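Local coordinates for protein restriction endonuclease S subunits (Thermoanaerobacter tengcongensis, PDB 3OKG) that probably serves as the DNA-binding specificity (S) subunit of a type I restriction-modification methyltransferase, selecting the target sequence for the complex, at residues G18-K21 / R27-R30; F134-S139 / L168-P173; R324-Y329 / P361-E366. One frame throughout, in Å; residues are numbered along the deposited sequence.

Contact 1. Residues G18-K21 / R27-R30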
loop_
_atom_site.group_PDB
_atom_site.type_symbol
_atom_site.label_atom_id
_atom_site.label_comp_id
_atom_site.label_asym_id
_atom_site.label_seq_id
_atom_site.Cartn_x
_atom_site.Cartn_y
_atom_site.Cartn_z
ATOM N N GLY A 18 9.378 6.936 36.531
ATOM C CA GLY A 18 9.784 7.545 35.267
ATOM C C GLY A 18 8.643 7.503 34.271
ATOM O O GLY A 18 7.510 7.252 34.671
ATOM N N PRO A 19 8.924 7.739 32.973
ATOM C CA PRO A 19 7.841 7.818 31.975
ATOM C C PRO A 19 6.840 6.683 32.047
ATOM O O PRO A 19 5.651 6.946 31.941
ATOM C CB PRO A 19 8.584 7.781 30.631
ATOM C CG PRO A 19 9.903 8.410 30.940
ATOM C CD PRO A 19 10.245 7.966 32.367
ATOM N N TYR A 20 7.310 5.445 32.168
ATOM C CA TYR A 20 6.440 4.298 32.392
ATOM C C TYR A 20 7.252 3.247 33.121
ATOM O O TYR A 20 8.475 3.340 33.177
ATOM C CB TYR A 20 5.819 3.740 31.099
ATOM C CG TYR A 20 6.814 3.310 30.043
ATOM C CD1 TYR A 20 7.435 2.072 30.109
ATOM C CD2 TYR A 20 7.131 4.150 28.973
ATOM C CE1 TYR A 20 8.368 1.687 29.129
ATOM C CE2 TYR A 20 8.036 3.776 28.006
ATOM C CZ TYR A 20 8.651 2.536 28.092
ATOM O OH TYR A 20 9.568 2.175 27.132
ATOM N N LYS A 21 6.567 2.265 33.688
ATOM C CA LYS A 21 7.193 1.309 34.590
ATOM C C LYS A 21 7.958 0.226 33.816
ATOM O O LYS A 21 7.414 -0.406 32.922
ATOM C CB LYS A 21 6.127 0.650 35.464
ATOM C CG LYS A 21 6.681 -0.269 36.537
ATOM C CD LYS A 21 5.535 -1.007 37.230
ATOM C CE LYS A 21 5.909 -1.424 38.641
ATOM N NZ LYS A 21 7.328 -1.849 38.733
ATOM N N ARG A 27 16.661 0.439 34.038
ATOM C CA ARG A 27 16.644 1.792 34.584
ATOM C C ARG A 27 16.406 2.857 33.514
ATOM O O ARG A 27 16.661 2.630 32.324
ATOM C CB ARG A 27 17.969 2.083 35.313
ATOM C CG ARG A 27 19.181 1.699 34.491
ATOM C CD ARG A 27 20.454 1.589 35.320
ATOM N NE ARG A 27 20.910 2.920 35.618
ATOM C CZ ARG A 27 21.994 3.487 35.107
ATOM N NH1 ARG A 27 22.798 2.817 34.292
ATOM N NH2 ARG A 27 22.268 4.734 35.441
ATOM N N TRP A 28 15.927 4.019 33.945
ATOM C CA TRP A 28 15.734 5.159 33.042
ATOM C C TRP A 28 16.953 6.074 33.065
ATOM O O TRP A 28 17.392 6.475 34.138
ATOM C CB TRP A 28 14.512 5.982 33.464
ATOM C CG TRP A 28 13.212 5.398 33.051
ATOM C CD1 TRP A 28 12.293 4.769 33.866
ATOM C CD2 TRP A 28 12.664 5.372 31.729
ATOM N NE1 TRP A 28 11.215 4.363 33.125
ATOM C CE2 TRP A 28 11.415 4.717 31.809
ATOM C CE3 TRP A 28 13.118 5.826 30.476
ATOM C CZ2 TRP A 28 10.609 4.505 30.687
ATOM C CZ3 TRP A 28 12.310 5.626 29.361
ATOM C CH2 TRP A 28 11.056 4.979 29.480
ATOM N N VAL A 29 17.482 6.410 31.885
ATOM C CA VAL A 29 18.588 7.358 31.769
ATOM C C VAL A 29 18.375 8.292 30.582
ATOM O O VAL A 29 17.572 7.998 29.700
ATOM C CB VAL A 29 19.911 6.621 31.540
ATOM C CG1 VAL A 29 20.183 5.723 32.695
ATOM C CG2 VAL A 29 19.876 5.816 30.190
ATOM N N ARG A 30 19.091 9.418 30.549
ATOM C CA ARG A 30 19.146 10.197 29.313
ATOM C C ARG A 30 20.073 9.444 28.351
ATOM O O ARG A 30 21.046 8.841 28.780
ATOM C CB ARG A 30 19.661 11.623 29.570
ATOM C CG ARG A 30 18.652 12.563 30.319
ATOM C CD ARG A 30 19.288 13.934 30.661
ATOM N NE ARG A 30 20.574 13.728 31.326
ATOM C CZ ARG A 30 20.713 13.369 32.599
ATOM N NH1 ARG A 30 19.651 13.225 33.388
ATOM N NH2 ARG A 30 21.929 13.169 33.091
#
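With chi1 at 58°, the ring of Tyr20 sits between its own backbone N and carbonyl carbon, while Trp28 sends CG anti to its carbonyl carbon (chi1 -79°), and the two rings meet almost at right angles. The geometry is a T-shaped (edge-to-face) stack: the six-membered ring of Trp28 presents its edge to the tyrosine face, with Trp28 CZ2 over the centre of the Tyr20 ring, Trp28 CH2 3.6 Å from Tyr20 CE2, and the planes at 84°. The same indole is also gripped by its polar edge. Trp28 NE1 donates a hydrogen bond of 2.9 Å to Tyr20 O, which lies close to the indole plane, so the bond limits how far the ring can swing. Pro19 then covers one face, its CD standing 3.6 Å from the centroid of the Trp28 five-membered ring in a CH-pi contact.

Residues 18-21 thus wrap the indole on a face and along its edge, at the protein surface. Tyr20 OH hydrogen-bonds to Phe408 O, and Arg409 makes a cation-pi contact with the ring. Strand 27-30 pairs antiparallel with strand 168-171, on which Pro19 touches Leu168 and Tyr20 touches Pro170.

Contact 2. Residues F134-S139 / L168-P173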
loop_
_atom_site.group_PDB
_atom_site.type_symbol
_atom_site.label_atom_id
_atom_site.label_comp_id
_atom_site.label_asym_id
_atom_site.label_seq_id
_atom_site.Cartn_x
_atom_site.Cartn_y
_atom_site.Cartn_z
ATOM N N PHE A 134 20.443 1.626 18.426
ATOM C CA PHE A 134 19.906 1.821 17.078
ATOM C C PHE A 134 18.390 1.616 17.106
ATOM O O PHE A 134 17.623 2.479 16.682
ATOM C CB PHE A 134 20.530 0.775 16.136
ATOM C CG PHE A 134 19.822 0.651 14.811
ATOM C CD1 PHE A 134 19.609 1.772 14.007
ATOM C CD2 PHE A 134 19.377 -0.583 14.362
ATOM C CE1 PHE A 134 18.971 1.660 12.751
ATOM C CE2 PHE A 134 18.722 -0.697 13.107
ATOM C CZ PHE A 134 18.513 0.452 12.324
ATOM N N HIS A 135 17.954 0.460 17.593
ATOM C CA HIS A 135 16.510 0.172 17.570
ATOM C C HIS A 135 15.701 1.098 18.459
ATOM O O HIS A 135 14.635 1.565 18.096
ATOM C CB HIS A 135 16.253 -1.289 17.935
ATOM C CG HIS A 135 16.640 -2.229 16.852
ATOM N ND1 HIS A 135 15.958 -2.296 15.659
ATOM C CD2 HIS A 135 17.621 -3.166 16.779
ATOM C CE1 HIS A 135 16.511 -3.215 14.885
ATOM N NE2 HIS A 135 17.522 -3.759 15.544
ATOM N N LEU A 136 16.268 1.407 19.620
ATOM C CA LEU A 136 15.674 2.372 20.534
ATOM C C LEU A 136 15.494 3.734 19.867
ATOM O O LEU A 136 14.422 4.332 19.950
ATOM C CB LEU A 136 16.532 2.513 21.794
ATOM C CG LEU A 136 15.853 3.150 23.009
ATOM C CD1 LEU A 136 14.500 2.505 23.267
ATOM C CD2 LEU A 136 16.743 3.047 24.238
ATOM N N CYS A 137 16.541 4.225 19.205
ATOM C CA CYS A 137 16.463 5.518 18.541
ATOM C C CYS A 137 15.484 5.583 17.385
ATOM O O CYS A 137 15.060 6.670 16.994
ATOM C CB CYS A 137 17.846 5.975 18.076
ATOM S SG CYS A 137 18.841 6.454 19.486
ATOM N N ARG A 138 15.133 4.435 16.813
ATOM C CA ARG A 138 14.108 4.436 15.769
ATOM C C ARG A 138 12.678 4.520 16.301
ATOM O O ARG A 138 11.725 4.639 15.512
ATOM C CB ARG A 138 14.273 3.193 14.885
ATOM C CG ARG A 138 15.514 3.343 14.027
ATOM C CD ARG A 138 15.592 2.368 12.917
ATOM N NE ARG A 138 14.393 2.304 12.095
ATOM C CZ ARG A 138 14.168 3.003 10.991
ATOM N NH1 ARG A 138 15.046 3.887 10.551
ATOM N NH2 ARG A 138 13.043 2.803 10.328
ATOM N N SER A 139 12.520 4.443 17.611
ATOM C CA SER A 139 11.164 4.452 18.153
ATOM C C SER A 139 10.558 5.850 18.148
ATOM O O SER A 139 11.258 6.838 18.391
ATOM C CB SER A 139 11.113 3.930 19.584
ATOM O OG SER A 139 9.813 4.181 20.106
ATOM N N LEU A 168 14.978 10.683 27.224
ATOM C CA LEU A 168 14.999 9.557 28.154
ATOM C C LEU A 168 14.839 8.226 27.441
ATOM O O LEU A 168 14.015 8.115 26.544
ATOM C CB LEU A 168 13.828 9.670 29.150
ATOM C CG LEU A 168 13.925 10.808 30.151
ATOM C CD1 LEU A 168 12.737 10.742 31.176
ATOM C CD2 LEU A 168 15.269 10.738 30.861
ATOM N N ILE A 169 15.575 7.206 27.891
ATOM C CA ILE A 169 15.493 5.877 27.303
ATOM C C ILE A 169 15.453 4.808 28.403
ATOM O O ILE A 169 16.079 4.974 29.431
ATOM C CB ILE A 169 16.729 5.587 26.382
ATOM C CG1 ILE A 169 18.046 5.654 27.164
ATOM C CG2 ILE A 169 16.726 6.544 25.165
ATOM C CD1 ILE A 169 19.237 4.795 26.524
ATOM N N PRO A 170 14.715 3.712 28.169
ATOM C CA PRO A 170 14.702 2.590 29.096
ATOM C C PRO A 170 15.955 1.760 28.851
ATOM O O PRO A 170 16.290 1.463 27.695
ATOM C CB PRO A 170 13.482 1.779 28.652
ATOM C CG PRO A 170 13.205 2.177 27.270
ATOM C CD PRO A 170 14.046 3.368 26.911
ATOM N N LEU A 171 16.633 1.378 29.920
ATOM C CA LEU A 171 17.906 0.684 29.773
ATOM C C LEU A 171 17.959 -0.652 30.520
ATOM O O LEU A 171 18.214 -0.670 31.720
ATOM C CB LEU A 171 19.016 1.600 30.256
ATOM C CG LEU A 171 20.443 1.116 29.943
ATOM C CD1 LEU A 171 20.758 1.385 28.501
ATOM C CD2 LEU A 171 21.439 1.855 30.826
ATOM N N PRO A 172 17.709 -1.757 29.816
ATOM C CA PRO A 172 17.900 -3.084 30.417
ATOM C C PRO A 172 19.378 -3.353 30.662
ATOM O O PRO A 172 20.229 -2.605 30.159
ATOM C CB PRO A 172 17.432 -4.042 29.327
ATOM C CG PRO A 172 16.755 -3.157 28.252
ATOM C CD PRO A 172 17.439 -1.846 28.372
ATOM N N PRO A 173 19.690 -4.432 31.396
ATOM C CA PRO A 173 21.074 -4.937 31.408
ATOM C C PRO A 173 21.526 -5.267 30.005
ATOM O O PRO A 173 20.699 -5.609 29.131
ATOM C CB PRO A 173 20.980 -6.245 32.217
ATOM C CG PRO A 173 19.767 -6.085 33.065
ATOM C CD PRO A 173 18.793 -5.227 32.253
#
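A methyl of Leu136 on helix 130-137 is pressed against Ile169 of strand 168-171. That one methyl does most of the touching: Leu136 CD2 meets Ile169 CB at 3.3 Å, shorter than usual for two carbons, and has Ile169 CG2 at 3.6 Å and Ile169 CD1 at 3.8 Å. It therefore rests against the branch point of the isoleucine and is met by both of its arms. The leucine gets there because its CG is anti to the backbone N (chi1 -162°), which carries the fork out from the helix toward the strand. The main chains stay well apart, with the CA atoms of Leu136 and Ile169 7.6 Å from each other, and no hydrogen bond joins the two segments.

This is helix-on-sheet packing inside the DNA specificity domain. Helix 130-137 lies against strand 168-171, whose neighbour is strand 27-30, and the chain runs on through Pro172 and Pro173 into the long helix 174-216, part of which is predicted to form a coiled coil.

Toward Pro170 the fit is looser. Leu136 and Pro170 meet tip to tip, Pro170 CD lying 3.8 Å from both Leu136 CD1 and Leu136 CD2, an ordinary van der Waals distance, and the proline ring also packs against Tyr20 and Trp28. This looser side is nevertheless not a solvent side, since all three touching residues are buried and Phe408 also touches Leu136. The polar side chains of His135 and Arg138 are engaged away from this apolar patch: His135 NE2 hydrogen-bonds to Glu185, and Arg138 NE forms a salt bridge with Glu400. Just beyond them Ser139 is the N-cap of the next helix, its OG accepting a hydrogen bond from Phe141 N.

Contact 3. Residues R324-Y329 / P361-E366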
loop_
_atom_site.group_PDB
_atom_site.type_symbol
_atom_site.label_atom_id
_atom_site.label_comp_id
_atom_site.label_asym_id
_atom_site.label_seq_id
_atom_site.Cartn_x
_atom_site.Cartn_y
_atom_site.Cartn_z
ATOM N N ARG A 324 -27.837 -13.554 -13.820
ATOM C CA ARG A 324 -27.195 -12.258 -13.939
ATOM C C ARG A 324 -25.686 -12.387 -13.811
ATOM O O ARG A 324 -24.904 -11.839 -14.599
ATOM C CB ARG A 324 -27.691 -11.361 -12.792
ATOM C CG ARG A 324 -26.904 -10.095 -12.658
ATOM C CD ARG A 324 -27.750 -9.011 -12.030
ATOM N NE ARG A 324 -27.657 -8.958 -10.580
ATOM C CZ ARG A 324 -28.453 -9.629 -9.762
ATOM N NH1 ARG A 324 -29.393 -10.424 -10.261
ATOM N NH2 ARG A 324 -28.304 -9.500 -8.443
ATOM N N PHE A 325 -25.273 -13.102 -12.780
ATOM C CA PHE A 325 -23.844 -13.194 -12.500
ATOM C C PHE A 325 -23.058 -14.094 -13.447
ATOM O O PHE A 325 -21.846 -13.911 -13.612
ATOM C CB PHE A 325 -23.623 -13.526 -11.031
ATOM C CG PHE A 325 -23.999 -12.374 -10.126
ATOM C CD1 PHE A 325 -23.377 -11.146 -10.283
ATOM C CD2 PHE A 325 -24.984 -12.507 -9.165
ATOM C CE1 PHE A 325 -23.718 -10.055 -9.466
ATOM C CE2 PHE A 325 -25.332 -11.434 -8.351
ATOM C CZ PHE A 325 -24.699 -10.204 -8.513
ATOM N N TRP A 326 -23.749 -15.028 -14.104
ATOM C CA TRP A 326 -23.100 -15.817 -15.189
ATOM C C TRP A 326 -22.749 -14.877 -16.336
ATOM O O TRP A 326 -21.619 -14.870 -16.852
ATOM C CB TRP A 326 -24.042 -16.931 -15.675
ATOM C CG TRP A 326 -23.471 -17.841 -16.748
ATOM C CD1 TRP A 326 -23.834 -17.878 -18.084
ATOM C CD2 TRP A 326 -22.467 -18.854 -16.579
ATOM N NE1 TRP A 326 -23.114 -18.857 -18.746
ATOM C CE2 TRP A 326 -22.280 -19.481 -17.843
ATOM C CE3 TRP A 326 -21.733 -19.323 -15.476
ATOM C CZ2 TRP A 326 -21.359 -20.508 -18.039
ATOM C CZ3 TRP A 326 -20.817 -20.356 -15.674
ATOM C CH2 TRP A 326 -20.642 -20.940 -16.944
ATOM N N LEU A 327 -23.736 -14.067 -16.721
ATOM C CA LEU A 327 -23.553 -13.046 -17.747
ATOM C C LEU A 327 -22.409 -12.089 -17.396
ATOM O O LEU A 327 -21.543 -11.803 -18.221
ATOM C CB LEU A 327 -24.845 -12.233 -17.909
ATOM C CG LEU A 327 -24.782 -11.089 -18.924
ATOM C CD1 LEU A 327 -24.307 -11.608 -20.279
ATOM C CD2 LEU A 327 -26.142 -10.409 -19.053
ATOM N N LEU A 328 -22.415 -11.595 -16.161
ATOM C CA LEU A 328 -21.399 -10.649 -15.719
ATOM C C LEU A 328 -19.983 -11.219 -15.810
ATOM O O LEU A 328 -19.066 -10.554 -16.305
ATOM C CB LEU A 328 -21.681 -10.209 -14.276
ATOM C CG LEU A 328 -20.975 -8.922 -13.856
ATOM C CD1 LEU A 328 -21.355 -7.816 -14.809
ATOM C CD2 LEU A 328 -21.346 -8.526 -12.410
ATOM N N TYR A 329 -19.780 -12.425 -15.296
ATOM C CA TYR A 329 -18.463 -13.051 -15.409
ATOM C C TYR A 329 -18.032 -13.207 -16.860
ATOM O O TYR A 329 -16.864 -13.020 -17.201
ATOM C CB TYR A 329 -18.449 -14.417 -14.749
ATOM C CG TYR A 329 -18.096 -14.353 -13.284
ATOM C CD1 TYR A 329 -19.011 -14.750 -12.317
ATOM C CD2 TYR A 329 -16.853 -13.873 -12.872
ATOM C CE1 TYR A 329 -18.699 -14.690 -10.962
ATOM C CE2 TYR A 329 -16.530 -13.798 -11.517
ATOM C CZ TYR A 329 -17.460 -14.200 -10.579
ATOM O OH TYR A 329 -17.151 -14.134 -9.246
ATOM N N PRO A 361 -21.899 -19.753 -23.564
ATOM C CA PRO A 361 -22.286 -21.123 -23.237
ATOM C C PRO A 361 -23.307 -21.052 -22.115
ATOM O O PRO A 361 -23.184 -20.265 -21.180
ATOM C CB PRO A 361 -20.984 -21.760 -22.710
ATOM C CG PRO A 361 -19.981 -20.600 -22.512
ATOM C CD PRO A 361 -20.699 -19.306 -22.834
ATOM N N LEU A 362 -24.324 -21.877 -22.192
ATOM C CA LEU A 362 -25.428 -21.747 -21.284
ATOM C C LEU A 362 -25.751 -23.055 -20.601
ATOM O O LEU A 362 -26.450 -23.902 -21.186
ATOM C CB LEU A 362 -26.677 -21.197 -22.024
ATOM C CG LEU A 362 -27.819 -20.782 -21.085
ATOM C CD1 LEU A 362 -27.531 -19.386 -20.452
ATOM C CD2 LEU A 362 -29.164 -20.776 -21.817
ATOM N N PRO A 363 -25.247 -23.225 -19.359
ATOM C CA PRO A 363 -25.610 -24.359 -18.515
ATOM C C PRO A 363 -27.035 -24.213 -18.029
ATOM O O PRO A 363 -27.601 -23.119 -18.117
ATOM C CB PRO A 363 -24.672 -24.219 -17.290
ATOM C CG PRO A 363 -23.612 -23.213 -17.696
ATOM C CD PRO A 363 -24.332 -22.301 -18.661
ATOM N N PRO A 364 -27.602 -25.294 -17.485
ATOM C CA PRO A 364 -28.846 -25.167 -16.731
ATOM C C PRO A 364 -28.622 -24.200 -15.559
ATOM O O PRO A 364 -27.496 -24.026 -15.091
ATOM C CB PRO A 364 -29.099 -26.584 -16.213
ATOM C CG PRO A 364 -28.283 -27.485 -17.093
ATOM C CD PRO A 364 -27.114 -26.682 -17.562
ATOM N N LEU A 365 -29.684 -23.574 -15.082
ATOM C CA LEU A 365 -29.538 -22.571 -14.012
ATOM C C LEU A 365 -28.765 -23.085 -12.809
ATOM O O LEU A 365 -27.930 -22.379 -12.234
ATOM C CB LEU A 365 -30.905 -22.074 -13.560
ATOM C CG LEU A 365 -31.584 -21.146 -14.565
ATOM C CD1 LEU A 365 -33.062 -20.988 -14.216
ATOM C CD2 LEU A 365 -30.876 -19.792 -14.588
ATOM N N GLU A 366 -29.046 -24.319 -12.415
ATOM C CA GLU A 366 -28.403 -24.864 -11.235
ATOM C C GLU A 366 -26.885 -24.906 -11.407
ATOM O O GLU A 366 -26.153 -24.649 -10.460
ATOM C CB GLU A 366 -28.950 -26.244 -10.864
ATOM C CG GLU A 366 -29.047 -26.428 -9.343
ATOM C CD GLU A 366 -28.630 -27.818 -8.861
ATOM O OE1 GLU A 366 -28.581 -28.031 -7.627
ATOM O OE2 GLU A 366 -28.348 -28.697 -9.707
#
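An indole N-H to carbonyl hydrogen bond and a CH-pi contact tie helix 324-333 to the end of strand 359-362 and the Pro363-Pro364 link after it: Trp326 meets Pro361 and Pro363. This helix-on-strand join belongs to the second DNA specificity domain, where Pro361 and Leu362 end the strand and Pro363 and Pro364 lead into helix 365-388, with Pro364 at the N-cap position. The indole reaches across because Trp326 CG is anti to the backbone N (chi1 -178°), directing the ring out from the helix toward the two prolines it meets. Pro363 lies over one face of the indole, toward its rim, with Pro363 CD 3.5 Å from Trp326 CZ2. On the same face, Pro363 CG stands 4.0 Å from the centroid of the six-membered ring of Trp326, 30° off the normal.

Further around the indole, Phe217 makes an edge-to-face contact, while Gln368 and Ile371 of helix 365-388 also pack on it. A leucine in place of Trp326 would probably leave the buried carbonyl of Pro361 without this donor and open a gap beneath the ring of Pro363. That donor is Trp326 NE1, 2.8 Å from Pro361 O, with an N-H...O angle of 153° and the oxygen close to the indole plane.

Contacts 1 and 2 form one continuous region, their centres only 10 Å apart. Strands 27-30 and 168-171 join them as antiparallel neighbours: Arg27 O lies 2.7 Å from Leu171 N, and Val29 O lies 2.8 Å from Ile169 N. Contact 3 stands in the other specificity domain, on the far side of the chain's centre, about 66 Å from contact 1 and 61 Å from contact 2 between centres. The distant contacts nevertheless echo each other. Pro-Leu-Pro-Pro closes 168-173 and opens 361-366, each leading into a long helix, and Pro361 touches Trp230 much as Pro170 touches Trp28, consistent with a repeated domain plan.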